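Local atomic coordinates of sorbitol dehydrogenase (PDB entry 5ITG), a protein that probably oxidises D-sorbitol to L-sorbose, passing hydride to a nicotinamide cofactor of the NADP type, as a member of the mannitol dehydrogenase family. Residues F37-A42 and L255-F260; L84-P89 and T94-G99. All coordinates share one frame; numbering follows the deposited sequence.

Contact 1: residues F37-A42 and L255-F260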
loop_
_atom_site.group_PDB
_atom_site.type_symbol
_atom_site.label_atom_id
_atom_site.label_comp_id
_atom_site.label_asym_id
_atom_site.label_seq_id
_atom_site.Cartn_x
_atom_site.Cartn_y
_atom_site.Cartn_z
ATOM N N PHE A 37 -0.919 2.809 9.040
ATOM C CA PHE A 37 -2.158 2.701 9.809
ATOM C C PHE A 37 -2.498 4.043 10.443
ATOM O O PHE A 37 -3.625 4.526 10.354
ATOM C CB PHE A 37 -2.013 1.652 10.927
ATOM C CG PHE A 37 -2.940 1.888 12.095
ATOM C CD1 PHE A 37 -4.302 1.635 11.981
ATOM C CD2 PHE A 37 -2.460 2.439 13.282
ATOM C CE1 PHE A 37 -5.178 1.933 13.033
ATOM C CE2 PHE A 37 -3.330 2.743 14.343
ATOM C CZ PHE A 37 -4.689 2.490 14.215
ATOM N N ARG A 38 -1.505 4.643 11.086
ATOM C CA ARG A 38 -1.697 5.910 11.772
ATOM C C ARG A 38 -2.055 7.090 10.862
ATOM O O ARG A 38 -2.696 8.042 11.313
ATOM C CB ARG A 38 -0.449 6.223 12.586
ATOM C CG ARG A 38 -0.170 5.188 13.663
ATOM C CD ARG A 38 1.250 5.344 14.175
ATOM N NE ARG A 38 1.435 6.672 14.728
ATOM C CZ ARG A 38 2.598 7.310 14.800
ATOM N NH1 ARG A 38 3.710 6.749 14.349
ATOM N NH2 ARG A 38 2.636 8.525 15.324
ATOM N N ALA A 39 -1.657 7.021 9.591
ATOM C CA ALA A 39 -1.933 8.097 8.637
ATOM C C ALA A 39 -3.066 7.777 7.667
ATOM O O ALA A 39 -3.507 8.643 6.908
ATOM C CB ALA A 39 -0.661 8.426 7.849
ATOM N N HIS A 40 -3.546 6.540 7.689
ATOM C CA HIS A 40 -4.606 6.141 6.772
ATOM C C HIS A 40 -5.847 5.679 7.533
ATOM O O HIS A 40 -6.769 6.465 7.737
ATOM C CB HIS A 40 -4.071 5.045 5.833
ATOM C CG HIS A 40 -5.027 4.641 4.753
ATOM N ND1 HIS A 40 -5.937 3.620 4.911
ATOM C CD2 HIS A 40 -5.216 5.122 3.500
ATOM C CE1 HIS A 40 -6.644 3.487 3.802
ATOM N NE2 HIS A 40 -6.226 4.386 2.930
ATOM N N GLU A 41 -5.868 4.426 7.980
ATOM C CA GLU A 41 -7.027 3.922 8.718
ATOM C C GLU A 41 -7.405 4.826 9.900
ATOM O O GLU A 41 -8.564 5.221 10.050
ATOM C CB GLU A 41 -6.768 2.507 9.237
ATOM C CG GLU A 41 -8.023 1.856 9.825
ATOM C CD GLU A 41 -7.750 0.526 10.495
ATOM O OE1 GLU A 41 -6.886 -0.223 9.993
ATOM O OE2 GLU A 41 -8.412 0.217 11.514
ATOM N N ALA A 42 -6.433 5.151 10.742
ATOM C CA ALA A 42 -6.697 6.003 11.897
ATOM C C ALA A 42 -7.189 7.372 11.444
ATOM O O ALA A 42 -8.007 8.012 12.115
ATOM C CB ALA A 42 -5.427 6.150 12.742
ATOM N N LEU A 255 4.746 11.884 12.437
ATOM C CA LEU A 255 4.815 11.258 11.125
ATOM C C LEU A 255 4.233 12.221 10.101
ATOM O O LEU A 255 3.540 13.188 10.452
ATOM C CB LEU A 255 4.073 9.912 11.100
ATOM C CG LEU A 255 2.546 9.851 11.056
ATOM C CD1 LEU A 255 2.117 8.400 10.887
ATOM C CD2 LEU A 255 1.951 10.444 12.317
ATOM N N VAL A 256 4.527 11.957 8.834
ATOM C CA VAL A 256 4.069 12.808 7.751
ATOM C C VAL A 256 3.564 11.955 6.587
ATOM O O VAL A 256 4.024 10.840 6.376
ATOM C CB VAL A 256 5.225 13.737 7.289
ATOM C CG1 VAL A 256 6.450 12.910 6.944
ATOM C CG2 VAL A 256 4.792 14.586 6.108
ATOM N N ALA A 257 2.597 12.483 5.851
ATOM C CA ALA A 257 2.033 11.766 4.714
ATOM C C ALA A 257 1.652 12.784 3.654
ATOM O O ALA A 257 1.540 13.974 3.950
ATOM C CB ALA A 257 0.799 10.980 5.148
ATOM N N GLU A 258 1.464 12.316 2.420
ATOM C CA GLU A 258 1.067 13.208 1.335
ATOM C C GLU A 258 -0.381 13.589 1.617
ATOM O O GLU A 258 -1.095 12.864 2.318
ATOM C CB GLU A 258 1.171 12.493 -0.023
ATOM C CG GLU A 258 0.214 11.324 -0.194
ATOM C CD GLU A 258 0.362 10.624 -1.538
ATOM O OE1 GLU A 258 0.701 11.296 -2.537
ATOM O OE2 GLU A 258 0.121 9.399 -1.599
ATOM N N ASP A 259 -0.819 14.724 1.089
ATOM C CA ASP A 259 -2.191 15.146 1.311
ATOM C C ASP A 259 -3.163 14.169 0.651
ATOM O O ASP A 259 -4.260 13.946 1.162
ATOM C CB ASP A 259 -2.408 16.572 0.780
ATOM C CG ASP A 259 -2.222 16.677 -0.714
ATOM O OD1 ASP A 259 -1.253 16.093 -1.239
ATOM O OD2 ASP A 259 -3.041 17.365 -1.365
ATOM N N PHE A 260 -2.757 13.578 -0.473
ATOM C CA PHE A 260 -3.608 12.613 -1.178
ATOM C C PHE A 260 -3.846 11.376 -0.327
ATOM O O PHE A 260 -2.952 10.914 0.376
ATOM C CB PHE A 260 -2.967 12.154 -2.490
ATOM C CG PHE A 260 -3.746 11.064 -3.188
ATOM C CD1 PHE A 260 -4.760 11.381 -4.093
ATOM C CD2 PHE A 260 -3.501 9.720 -2.900
ATOM C CE1 PHE A 260 -5.519 10.375 -4.704
ATOM C CE2 PHE A 260 -4.259 8.704 -3.508
ATOM C CZ PHE A 260 -5.269 9.036 -4.409
#
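The guanidinium of Arg38 receives Leu255 on one of its faces: CD1 stands 4.0 Å above the plane, over its centre, while CD2 comes within 3.6 Å of NH2. The Phe37 ring belongs to the far side of the helical turn, with Ala42 CB above one face, toward the rim, and the carboxylate carbon of Glu41 at its edge. CG of Arg38 lies anti to the carbonyl carbon (chi1 -62°) and the chain bends at chi3 (60°), which folds the flat head back over the leucine. Lower down the same side chain, Arg38 CB lies 3.8 Å from Leu255 CD1, so the one methyl meets both the root and the head of the arginine. NH2 also donates to the backbone oxygen of Leu253, and Tyr82 makes a cation-pi contact with Arg38. Next along the turn, the methyl of Ala39 fits against the strand, with its CB 4.0 Å from Ala257 CB and 4.1 Å from Leu255 CD1. A leucine in place of Arg38 would probably leave the Leu253 carbonyl without this donor and the Tyr82 ring without its cation. No hydrogen bond links the two segments; the packing is buried, apolar at Ala39 and cation-bearing at Arg38, with the turn of helix 35-39 laid on strand 255-258 inside the Rossmann domain of a mannitol dehydrogenase-type enzyme.

Contact 2: residues L84-P89 and T94-G99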
loop_
_atom_site.group_PDB
_atom_site.type_symbol
_atom_site.label_atom_id
_atom_site.label_comp_id
_atom_site.label_asym_id
_atom_site.label_seq_id
_atom_site.Cartn_x
_atom_site.Cartn_y
_atom_site.Cartn_z
ATOM N N LEU A 84 0.157 14.333 12.992
ATOM C CA LEU A 84 0.229 13.916 11.608
ATOM C C LEU A 84 0.310 15.144 10.731
ATOM O O LEU A 84 -0.616 15.953 10.697
ATOM C CB LEU A 84 -1.003 13.093 11.217
ATOM C CG LEU A 84 -1.127 12.785 9.716
ATOM C CD1 LEU A 84 0.111 12.036 9.238
ATOM C CD2 LEU A 84 -2.387 11.959 9.456
ATOM N N THR A 85 1.435 15.292 10.043
ATOM C CA THR A 85 1.625 16.405 9.130
ATOM C C THR A 85 1.234 15.882 7.749
ATOM O O THR A 85 1.611 14.770 7.377
ATOM C CB THR A 85 3.097 16.858 9.096
ATOM O OG1 THR A 85 3.497 17.281 10.405
ATOM C CG2 THR A 85 3.282 18.017 8.117
ATOM N N GLU A 86 0.454 16.671 7.016
ATOM C CA GLU A 86 0.022 16.312 5.669
ATOM C C GLU A 86 0.603 17.345 4.708
ATOM O O GLU A 86 0.302 18.533 4.806
ATOM C CB GLU A 86 -1.503 16.306 5.599
ATOM C CG GLU A 86 -2.122 15.162 6.384
ATOM C CD GLU A 86 -3.615 15.315 6.578
ATOM O OE1 GLU A 86 -4.023 16.044 7.507
ATOM O OE2 GLU A 86 -4.382 14.712 5.799
ATOM N N THR A 87 1.443 16.887 3.787
ATOM C CA THR A 87 2.101 17.781 2.837
ATOM C C THR A 87 1.607 17.646 1.400
ATOM O O THR A 87 1.657 16.566 0.818
ATOM C CB THR A 87 3.615 17.547 2.860
ATOM O OG1 THR A 87 4.087 17.677 4.207
ATOM C CG2 THR A 87 4.327 18.557 1.971
ATOM N N ALA A 88 1.153 18.761 0.831
ATOM C CA ALA A 88 0.635 18.793 -0.539
ATOM C C ALA A 88 1.752 19.057 -1.549
ATOM O O ALA A 88 2.818 19.533 -1.186
ATOM C CB ALA A 88 -0.437 19.867 -0.654
ATOM N N PRO A 89 1.518 18.741 -2.834
ATOM C CA PRO A 89 2.536 18.961 -3.869
ATOM C C PRO A 89 2.913 20.441 -4.004
ATOM O O PRO A 89 3.982 20.780 -4.522
ATOM C CB PRO A 89 1.870 18.416 -5.130
ATOM C CG PRO A 89 0.947 17.344 -4.594
ATOM C CD PRO A 89 0.349 18.036 -3.393
ATOM N N THR A 94 -0.003 20.871 6.643
ATOM C CA THR A 94 -0.896 21.165 7.755
ATOM C C THR A 94 -0.602 20.083 8.784
ATOM O O THR A 94 -0.147 18.996 8.424
ATOM C CB THR A 94 -2.378 21.077 7.356
ATOM O OG1 THR A 94 -2.695 19.727 7.003
ATOM C CG2 THR A 94 -2.674 21.995 6.176
ATOM N N VAL A 95 -0.836 20.375 10.059
ATOM C CA VAL A 95 -0.575 19.389 11.101
ATOM C C VAL A 95 -1.733 19.276 12.082
ATOM O O VAL A 95 -2.398 20.265 12.402
ATOM C CB VAL A 95 0.735 19.709 11.872
ATOM C CG1 VAL A 95 0.619 21.041 12.587
ATOM C CG2 VAL A 95 1.041 18.591 12.858
ATOM N N ARG A 96 -1.979 18.055 12.546
ATOM C CA ARG A 96 -3.068 17.803 13.478
ATOM C C ARG A 96 -2.688 16.733 14.493
ATOM O O ARG A 96 -1.838 15.880 14.227
ATOM C CB ARG A 96 -4.316 17.358 12.710
ATOM C CG ARG A 96 -4.144 16.044 11.947
ATOM C CD ARG A 96 -5.356 15.763 11.080
ATOM N NE ARG A 96 -6.582 15.771 11.870
ATOM C CZ ARG A 96 -7.803 15.891 11.360
ATOM N NH1 ARG A 96 -7.969 16.017 10.049
ATOM N NH2 ARG A 96 -8.860 15.885 12.161
ATOM N N VAL A 97 -3.313 16.795 15.664
ATOM C CA VAL A 97 -3.067 15.820 16.715
ATOM C C VAL A 97 -4.207 14.815 16.621
ATOM O O VAL A 97 -5.376 15.167 16.769
ATOM C CB VAL A 97 -3.052 16.490 18.110
ATOM C CG1 VAL A 97 -2.835 15.446 19.196
ATOM C CG2 VAL A 97 -1.953 17.533 18.160
HETATM N N MSE A 98 -3.849 13.565 16.360
HETATM C CA MSE A 98 -4.802 12.476 16.196
HETATM C C MSE A 98 -5.205 11.824 17.517
HETATM O O MSE A 98 -4.348 11.494 18.331
HETATM C CB MSE A 98 -4.181 11.417 15.287
HETATM C CG MSE A 98 -3.703 11.950 13.947
HETATM SE SE MSE A 98 -5.136 11.996 12.672
HETATM C CE MSE A 98 -5.262 10.086 12.384
ATOM N N GLY A 99 -6.503 11.611 17.712
ATOM C CA GLY A 99 -6.964 10.996 18.944
ATOM C C GLY A 99 -7.686 9.659 18.828
ATOM O O GLY A 99 -8.060 9.073 19.845
HETATM O O HOH W 1 -2.593 17.416 9.230
HETATM O O HOH W 2 -6.757 16.731 7.725
#
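Glu86, Thr94 and Arg96 stand together on one face of an antiparallel beta hairpin, with Leu84 on the same face and Thr85 and Val95 on the other. The strand axes run at 156° to each other. Leu84 with Arg96 and Glu86 with Thr94 are hydrogen-bonded pairs, and Thr85 with Val95 is the non-hydrogen-bonded pair between them. Four backbone bonds join the two hydrogen-bonded pairs, and Leu84 N to Arg96 O and Glu86 N to Thr94 O are the shorter ones, both at 2.8 Å.

The Glu86 chain, extended beyond CG, slants across Arg96 so that OE1 comes 3.8 Å from Arg96 CD. Their carboxylate and guanidinium planes are turned 43° apart, and OE1 stays 4.7 Å from Arg96 NH1; the opposite charges are joined through water 2 rather than directly. The other carboxylate oxygen, OE2, forms a salt bridge with Arg230. Diagonally across the strands, Leu84 CB packs 4.0 Å from CG of Met98, a selenomethionine whose chain curls at chi2 and chi3; Leu84 also touches Phe43 of helix 41-46, and Ala42 touches Met98. On the opposite face, Thr85 OG1 lies anti to its carbonyl carbon (chi1 -60°) and rests 3.7 Å from Val95 CG2.

Water 1 joins both strands, lying within bonding distance of Leu84 O, Glu86 OE1 and, more loosely, Thr94 OG1, with more acceptors around it than it has protons to give. Water 2 sits in the plane of the Arg96 guanidinium at its edge, accepting from NH1 at 2.7 Å and donating to Glu86 OE1.

The centres of contacts 1 and 2 lie about 8 Å apart, and both reach the same mixed sheet of the Rossmann domain, contact 1 through strand 255-258 alone. Strand 82-87 is shared ground: it pairs antiparallel with strand 93-106 in contact 2 and parallel with strand 255-258 of contact 1. Ala257 probably ties the two directly, its N to Thr85 O and its O to Thr87 N, both at 2.9 Å. In sequence, 37-42 comes first, both arms of the hairpin follow, and 255-260 returns last. Helix 41-46, entered by 37-42, also packs on the hairpin, while the late strand 255-258 pairs with strand 82-87, so early and late parts of the domain meet in one sheet region.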